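Local coordinates for possible galactose mutarotase (PDB 4RNL), which is of unproven function but probably interconverts the alpha and beta anomers of galactose or a related aldose, at residues T274-L279 against Y332-V337; V152-T157 against I165-T170; G278-T283 against A306-H311. One frame throughout, in Å; residues are numbered along the deposited sequence.

Contact 1. Residues T274-L279 against Y332-V337; sequences TTEPGL and YRSETV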
# COMPACT_ATOMS: atom_id res chain seq x y z
N THR A 274 10.54 6.32 0.94
CA THR A 274 10.50 4.96 1.46
C THR A 274 11.88 4.36 1.67
O THR A 274 12.86 4.81 1.09
CB THR A 274 9.68 4.02 0.54
OG1 THR A 274 9.43 2.77 1.21
CG2 THR A 274 10.41 3.75 -0.77
N THR A 275 11.93 3.34 2.53
CA THR A 275 13.12 2.53 2.73
C THR A 275 13.16 1.37 1.73
O THR A 275 14.19 0.73 1.54
CB THR A 275 13.10 1.92 4.13
OG1 THR A 275 11.84 1.27 4.34
CG2 THR A 275 13.28 3.01 5.19
N GLU A 276 12.02 1.10 1.10
CA GLU A 276 11.87 -0.08 0.23
C GLU A 276 12.65 0.01 -1.08
O GLU A 276 12.92 1.11 -1.58
CB GLU A 276 10.38 -0.28 -0.09
CG GLU A 276 9.55 -0.71 1.11
CD GLU A 276 9.81 -2.15 1.53
OE1 GLU A 276 10.13 -2.98 0.65
OE2 GLU A 276 9.70 -2.46 2.73
N PRO A 277 12.99 -1.15 -1.66
CA PRO A 277 13.72 -1.18 -2.94
C PRO A 277 12.81 -1.16 -4.16
O PRO A 277 13.27 -0.99 -5.30
CB PRO A 277 14.43 -2.53 -2.88
CG PRO A 277 13.44 -3.41 -2.12
CD PRO A 277 12.86 -2.50 -1.07
N GLY A 278 11.52 -1.36 -3.95
CA GLY A 278 10.61 -1.48 -5.07
C GLY A 278 9.34 -0.67 -4.91
O GLY A 278 8.97 -0.25 -3.80
N LEU A 279 8.67 -0.44 -6.03
CA LEU A 279 7.40 0.27 -6.01
C LEU A 279 6.50 -0.35 -7.06
O LEU A 279 6.87 -0.41 -8.23
CB LEU A 279 7.62 1.76 -6.28
CG LEU A 279 6.42 2.70 -6.32
CD1 LEU A 279 6.84 4.10 -5.90
CD2 LEU A 279 5.84 2.79 -7.71
N TYR A 332 12.33 -6.75 11.39
CA TYR A 332 11.88 -6.23 10.11
C TYR A 332 11.40 -4.81 10.35
O TYR A 332 10.67 -4.55 11.30
CB TYR A 332 10.72 -7.08 9.57
CG TYR A 332 10.00 -6.53 8.35
CD1 TYR A 332 10.44 -6.81 7.07
CD2 TYR A 332 8.86 -5.75 8.49
CE1 TYR A 332 9.78 -6.32 5.95
CE2 TYR A 332 8.19 -5.25 7.38
CZ TYR A 332 8.66 -5.54 6.12
OH TYR A 332 7.98 -5.05 5.02
N ARG A 333 11.83 -3.88 9.50
CA ARG A 333 11.36 -2.50 9.59
C ARG A 333 11.21 -1.90 8.20
O ARG A 333 12.13 -1.97 7.38
CB ARG A 333 12.29 -1.62 10.42
CG ARG A 333 11.79 -0.16 10.58
CD ARG A 333 12.81 0.76 11.26
NE ARG A 333 12.22 2.06 11.60
CZ ARG A 333 12.16 3.10 10.78
NH1 ARG A 333 12.66 3.01 9.55
NH2 ARG A 333 11.58 4.23 11.17
N SER A 334 10.06 -1.32 7.93
CA SER A 334 9.85 -0.63 6.67
C SER A 334 9.17 0.69 6.97
O SER A 334 8.34 0.77 7.88
CB SER A 334 8.98 -1.48 5.75
OG SER A 334 8.85 -0.84 4.50
N GLU A 335 9.52 1.73 6.23
CA GLU A 335 8.95 3.04 6.50
C GLU A 335 8.66 3.77 5.21
O GLU A 335 9.51 3.85 4.33
CB GLU A 335 9.91 3.87 7.37
CG GLU A 335 9.45 5.33 7.57
CD GLU A 335 10.42 6.16 8.39
OE1 GLU A 335 11.53 5.68 8.68
OE2 GLU A 335 10.08 7.31 8.74
N THR A 336 7.43 4.28 5.11
CA THR A 336 7.00 5.03 3.94
C THR A 336 6.32 6.32 4.42
O THR A 336 5.60 6.31 5.42
CB THR A 336 6.09 4.17 3.04
OG1 THR A 336 6.84 3.04 2.54
CG2 THR A 336 5.59 4.99 1.85
N VAL A 337 6.61 7.43 3.75
CA VAL A 337 6.04 8.71 4.14
C VAL A 337 5.33 9.32 2.94
O VAL A 337 5.90 9.39 1.85
CB VAL A 337 7.12 9.70 4.64
CG1 VAL A 337 6.47 11.01 5.09
CG2 VAL A 337 7.95 9.09 5.76
O HOH W 1 8.98 -5.22 2.73
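T275 turns its short side chain onto the backbone of E335, one residue beyond the antiparallel non-hydrogen-bonded pair of T274 and T336. Its CB lies 4.1 Å from E335 O. At chi1 51° the OG1 branch faces the neighbouring strand and accepts E335 N at 3.0 Å, nearly straight at 165°, while the CG2 branch rests 4.1 Å from E335 CB. T275 N in turn donates to E335 O, so one threonine serves both backbone polar groups of E335. With an alanine here, the E335 N-H would probably lose its acceptor, and a gap would open beside E335 CB. The paired T274 and T336 lie alongside each other, their OG1 atoms hydrogen-bonded at 2.9 Å; T274 OG1 also accepts E276 N, closing an ST turn, while T336 OG1 bonds to T309. E276 bends at chi2 (-73°), bringing OE2 within 2.5 Å of S334 OG, which donates to its anti lone pair. Water 1 also donates to OE2 and accepts from Y332 OH, itself bonded to L179; H311 holds E276 OE1. Short hydroxyl residues suit this buried turn: T274 and T275 accept backbone N-H groups, S334 and T336 bond to side chains, and the glutamate's oxygens are fixed from several sides.

Contact 2. Residues V152-T157 against I165-T170; sequences VRVTYT and IVSCAT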
# COMPACT_ATOMS: atom_id res chain seq x y z
N VAL A 152 3.49 -8.37 14.55
CA VAL A 152 3.53 -7.21 13.65
C VAL A 152 2.96 -5.96 14.29
O VAL A 152 1.90 -6.01 14.92
CB VAL A 152 2.73 -7.47 12.35
CG1 VAL A 152 2.82 -6.27 11.39
CG2 VAL A 152 3.20 -8.75 11.67
N ARG A 153 3.66 -4.84 14.12
CA ARG A 153 3.15 -3.54 14.55
C ARG A 153 3.27 -2.56 13.39
O ARG A 153 4.32 -2.46 12.76
CB ARG A 153 3.94 -3.00 15.74
CG ARG A 153 3.58 -3.66 17.05
CD ARG A 153 4.33 -3.06 18.22
NE ARG A 153 3.82 -3.60 19.47
CZ ARG A 153 4.14 -4.80 19.95
NH1 ARG A 153 4.98 -5.58 19.28
NH2 ARG A 153 3.61 -5.22 21.09
N VAL A 154 2.19 -1.84 13.12
CA VAL A 154 2.20 -0.86 12.05
C VAL A 154 1.72 0.45 12.65
O VAL A 154 0.62 0.53 13.21
CB VAL A 154 1.29 -1.28 10.89
CG1 VAL A 154 1.27 -0.20 9.81
CG2 VAL A 154 1.77 -2.61 10.30
N THR A 155 2.55 1.49 12.55
CA THR A 155 2.27 2.73 13.24
C THR A 155 2.01 3.82 12.22
O THR A 155 2.84 4.09 11.36
CB THR A 155 3.44 3.12 14.16
OG1 THR A 155 3.71 2.05 15.08
CG2 THR A 155 3.10 4.39 14.95
N TYR A 156 0.84 4.44 12.33
CA TYR A 156 0.41 5.49 11.42
C TYR A 156 0.46 6.81 12.19
O TYR A 156 -0.26 6.97 13.18
CB TYR A 156 -1.04 5.27 10.97
CG TYR A 156 -1.36 3.97 10.24
CD1 TYR A 156 -1.42 2.76 10.93
CD2 TYR A 156 -1.67 3.97 8.89
CE1 TYR A 156 -1.76 1.57 10.28
CE2 TYR A 156 -2.00 2.78 8.22
CZ TYR A 156 -2.03 1.59 8.92
OH TYR A 156 -2.38 0.42 8.26
N THR A 157 1.32 7.74 11.78
CA THR A 157 1.35 9.05 12.45
C THR A 157 1.27 10.20 11.46
O THR A 157 1.61 10.05 10.28
CB THR A 157 2.60 9.23 13.31
OG1 THR A 157 3.76 8.96 12.52
CG2 THR A 157 2.57 8.27 14.50
N ILE A 165 4.01 5.93 7.79
CA ILE A 165 3.62 4.57 8.17
C ILE A 165 4.87 3.73 8.39
O ILE A 165 5.65 3.53 7.45
CB ILE A 165 2.74 3.88 7.09
CG1 ILE A 165 1.50 4.72 6.79
CG2 ILE A 165 2.30 2.51 7.57
CD1 ILE A 165 0.66 4.18 5.61
N VAL A 166 5.08 3.26 9.62
CA VAL A 166 6.25 2.44 9.92
C VAL A 166 5.76 1.04 10.27
O VAL A 166 4.94 0.89 11.17
CB VAL A 166 7.05 3.02 11.11
CG1 VAL A 166 8.27 2.14 11.43
CG2 VAL A 166 7.47 4.45 10.80
N SER A 167 6.25 0.03 9.55
CA SER A 167 5.84 -1.34 9.81
C SER A 167 7.01 -2.10 10.43
O SER A 167 8.12 -2.06 9.91
CB SER A 167 5.38 -2.02 8.51
OG SER A 167 4.44 -1.20 7.82
N CYS A 168 6.76 -2.76 11.56
CA CYS A 168 7.80 -3.50 12.28
C CYS A 168 7.35 -4.93 12.51
O CYS A 168 6.15 -5.18 12.70
CB CYS A 168 8.10 -2.83 13.63
SG CYS A 168 8.85 -1.19 13.52
N ALA A 169 8.28 -5.88 12.48
CA ALA A 169 7.91 -7.26 12.78
C ALA A 169 9.06 -8.07 13.33
O ALA A 169 10.22 -7.81 13.03
CB ALA A 169 7.34 -7.95 11.55
N THR A 170 8.72 -9.07 14.14
CA THR A 170 9.67 -10.12 14.53
C THR A 170 8.97 -11.45 14.36
O THR A 170 7.75 -11.51 14.28
CB THR A 170 10.15 -9.98 15.98
OG1 THR A 170 9.02 -10.05 16.87
CG2 THR A 170 10.90 -8.66 16.19
O HOH W 2 5.64 0.33 14.09
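Y156 and I165 stand side by side on the buried face of this hairpin, pointing the same way, with I165 CG2 over one face of the tyrosine ring. The nearest approach is at the ring's CD2, 3.9 Å from I165 CG1, and I165 CD1 lies a similar distance from CE2. Branching at CB lets isoleucine serve two neighbours at once: with chi1 at -57°, CG1 runs along the ring, while CG2 swings to V154, whose CG1 it meets at 3.7 Å across an oblique crossing. V154 in turn straddles S167, its CG1 and CG2 each 3.9 Å from S167 OG, so the small serine fits beside the forked valine with which it is paired. Further along, V152 CG2 lies 4.2 Å from A169 CB, and Y332 of the adjoining strand packs on the small A169. L81, L179, F119 and W124 pack on this same face.

The other face carries R153, T155, V166 and C168 and is more open to solvent. T155 OG1 bonds to Q134 of the next strand and to water 2 at 2.8 Å; that water donates to V166 O. Four backbone bonds hold the strands together, two at the pair R153 and C168 and two at T155 and V166; the closest, C168 N to R153 O, is 2.7 Å. The strand axes run almost antiparallel, at 168°.

Beta-branched residues fit these extended strands, and their distribution divides the hairpin by chemistry: a largely apolar face of V152, V154, Y156 and I165 turned into the protein, and a mixed face where threonine and arginine can meet water.

Contact 3. Residues G278-T283 against A306-H311; sequences GLQLYT and ALETQH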
# COMPACT_ATOMS: atom_id res chain seq x y z
N GLY A 278 11.52 -1.36 -3.95
CA GLY A 278 10.61 -1.48 -5.07
C GLY A 278 9.34 -0.67 -4.91
O GLY A 278 8.97 -0.25 -3.80
N LEU A 279 8.67 -0.44 -6.03
CA LEU A 279 7.40 0.27 -6.01
C LEU A 279 6.50 -0.35 -7.06
O LEU A 279 6.87 -0.41 -8.23
CB LEU A 279 7.62 1.76 -6.28
CG LEU A 279 6.42 2.70 -6.32
CD1 LEU A 279 6.84 4.10 -5.90
CD2 LEU A 279 5.84 2.79 -7.71
N GLN A 280 5.32 -0.80 -6.65
CA GLN A 280 4.33 -1.28 -7.60
C GLN A 280 3.47 -0.10 -8.02
O GLN A 280 2.90 0.58 -7.18
CB GLN A 280 3.44 -2.35 -6.95
CG GLN A 280 2.57 -3.12 -7.94
CD GLN A 280 3.33 -4.20 -8.67
OE1 GLN A 280 4.46 -4.53 -8.30
NE2 GLN A 280 2.73 -4.74 -9.73
N LEU A 281 3.39 0.15 -9.32
CA LEU A 281 2.50 1.18 -9.84
C LEU A 281 1.29 0.44 -10.40
O LEU A 281 1.44 -0.39 -11.28
CB LEU A 281 3.20 1.97 -10.95
CG LEU A 281 2.34 2.95 -11.75
CD1 LEU A 281 1.70 3.95 -10.82
CD2 LEU A 281 3.18 3.66 -12.81
N TYR A 282 0.10 0.72 -9.88
CA TYR A 282 -1.09 0.05 -10.38
C TYR A 282 -2.16 1.08 -10.67
O TYR A 282 -2.52 1.87 -9.81
CB TYR A 282 -1.60 -1.01 -9.38
CG TYR A 282 -2.87 -1.67 -9.86
CD1 TYR A 282 -2.94 -2.24 -11.13
CD2 TYR A 282 -4.00 -1.72 -9.05
CE1 TYR A 282 -4.12 -2.84 -11.59
CE2 TYR A 282 -5.17 -2.32 -9.49
CZ TYR A 282 -5.22 -2.88 -10.76
OH TYR A 282 -6.38 -3.46 -11.19
N THR A 283 -2.66 1.06 -11.90
CA THR A 283 -3.60 2.09 -12.34
C THR A 283 -5.07 1.69 -12.25
O THR A 283 -5.90 2.29 -12.93
CB THR A 283 -3.28 2.58 -13.77
OG1 THR A 283 -3.16 1.44 -14.64
CG2 THR A 283 -1.96 3.33 -13.77
N ALA A 306 -2.36 3.47 -7.36
CA ALA A 306 -1.71 2.91 -6.18
C ALA A 306 -0.20 2.90 -6.39
O ALA A 306 0.29 2.39 -7.41
CB ALA A 306 -2.22 1.50 -5.88
N LEU A 307 0.53 3.47 -5.44
CA LEU A 307 1.99 3.42 -5.44
C LEU A 307 2.40 2.65 -4.20
O LEU A 307 2.46 3.21 -3.11
CB LEU A 307 2.58 4.83 -5.39
CG LEU A 307 2.19 5.75 -6.55
CD1 LEU A 307 2.61 7.19 -6.27
CD2 LEU A 307 2.84 5.27 -7.81
N GLU A 308 2.64 1.36 -4.36
CA GLU A 308 2.89 0.49 -3.21
C GLU A 308 4.37 0.20 -3.06
O GLU A 308 4.96 -0.48 -3.90
CB GLU A 308 2.14 -0.84 -3.38
CG GLU A 308 0.72 -0.67 -3.87
CD GLU A 308 0.21 -1.91 -4.59
OE1 GLU A 308 0.48 -3.02 -4.10
OE2 GLU A 308 -0.43 -1.76 -5.65
N THR A 309 4.96 0.70 -1.99
CA THR A 309 6.38 0.47 -1.74
C THR A 309 6.53 -0.94 -1.19
O THR A 309 5.77 -1.35 -0.32
CB THR A 309 6.93 1.50 -0.76
OG1 THR A 309 6.16 1.45 0.44
CG2 THR A 309 6.81 2.92 -1.35
N GLN A 310 7.51 -1.68 -1.70
CA GLN A 310 7.54 -3.11 -1.45
C GLN A 310 8.87 -3.72 -1.85
O GLN A 310 9.70 -3.07 -2.49
CB GLN A 310 6.43 -3.75 -2.30
CG GLN A 310 6.67 -3.53 -3.80
CD GLN A 310 5.72 -4.31 -4.67
OE1 GLN A 310 4.70 -4.80 -4.20
NE2 GLN A 310 6.06 -4.44 -5.95
N HIS A 311 9.09 -4.97 -1.45
CA HIS A 311 10.10 -5.79 -2.10
C HIS A 311 9.49 -6.38 -3.38
O HIS A 311 8.27 -6.34 -3.56
CB HIS A 311 10.62 -6.88 -1.16
CG HIS A 311 11.70 -6.42 -0.23
ND1 HIS A 311 11.57 -5.28 0.54
CD2 HIS A 311 12.91 -6.93 0.06
CE1 HIS A 311 12.67 -5.11 1.26
NE2 HIS A 311 13.50 -6.10 0.99
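Backbone hydrogen bonds join these antiparallel strands at three pairs: G278 with Q310, Q280 with E308, and Y282 with A306. At the Q280 pair, Q280 N reaches E308 O at 2.8 Å, with a straight 167° at the hydrogen. The G278 pair is distorted: G278 N to Q310 O is weak, and Q310 N sits above the plane of the G278 carbonyl. Glycine suits this place, for a CB would run into Q310 O.

Polar side chains share the face of Q280, E308 and Q310. Q310 NE2 donates to an in-plane lone pair of Q280 OE1 at 2.8 Å, the amide planes 59° apart; N244 also takes Q310 NE2, and D242 takes Q280 NE2, fixing both amides against flipping. E308 lies alongside Q280, its OE2 4.0 Å from Q280 CG and bonded to a glycerol, probably from the crystallisation liquor.

Apolar contacts fill the reverse face. L307 CD2 lies between two leucines, tightly at 3.5 Å from L281 CD1 and at 3.9 Å from L279 CD2, and L272 packs on this layer too.

The strand pair thus has an apolar back and a hydrogen-bonding front, and the glycerol beside E308 is consistent with a sugar pocket there, as expected for an aldose epimerase.

In the fold
Contact 2 comes first along the chain; the first segments of contacts 1 and 3 then overlap at G278 and L279. The hairpin of contact 2 belongs to the large antiparallel sheet, in which strand 162-171 neighbours strand 332-342 of contact 1, while contact 3 joins two central strands of the other, seven-stranded sheet. Contact 1 therefore sits where the chain leaves strand 268-274 of one sheet and enters strand 278-282 of the other. Its centre is about 11 Å from the centres of both other contacts, and it touches both; the centres of contacts 2 and 3 are about 18 Å apart. Contact 1 thus ties together the two sheets to which contacts 2 and 3 belong, as in the beta-sandwich of galactose mutarotases.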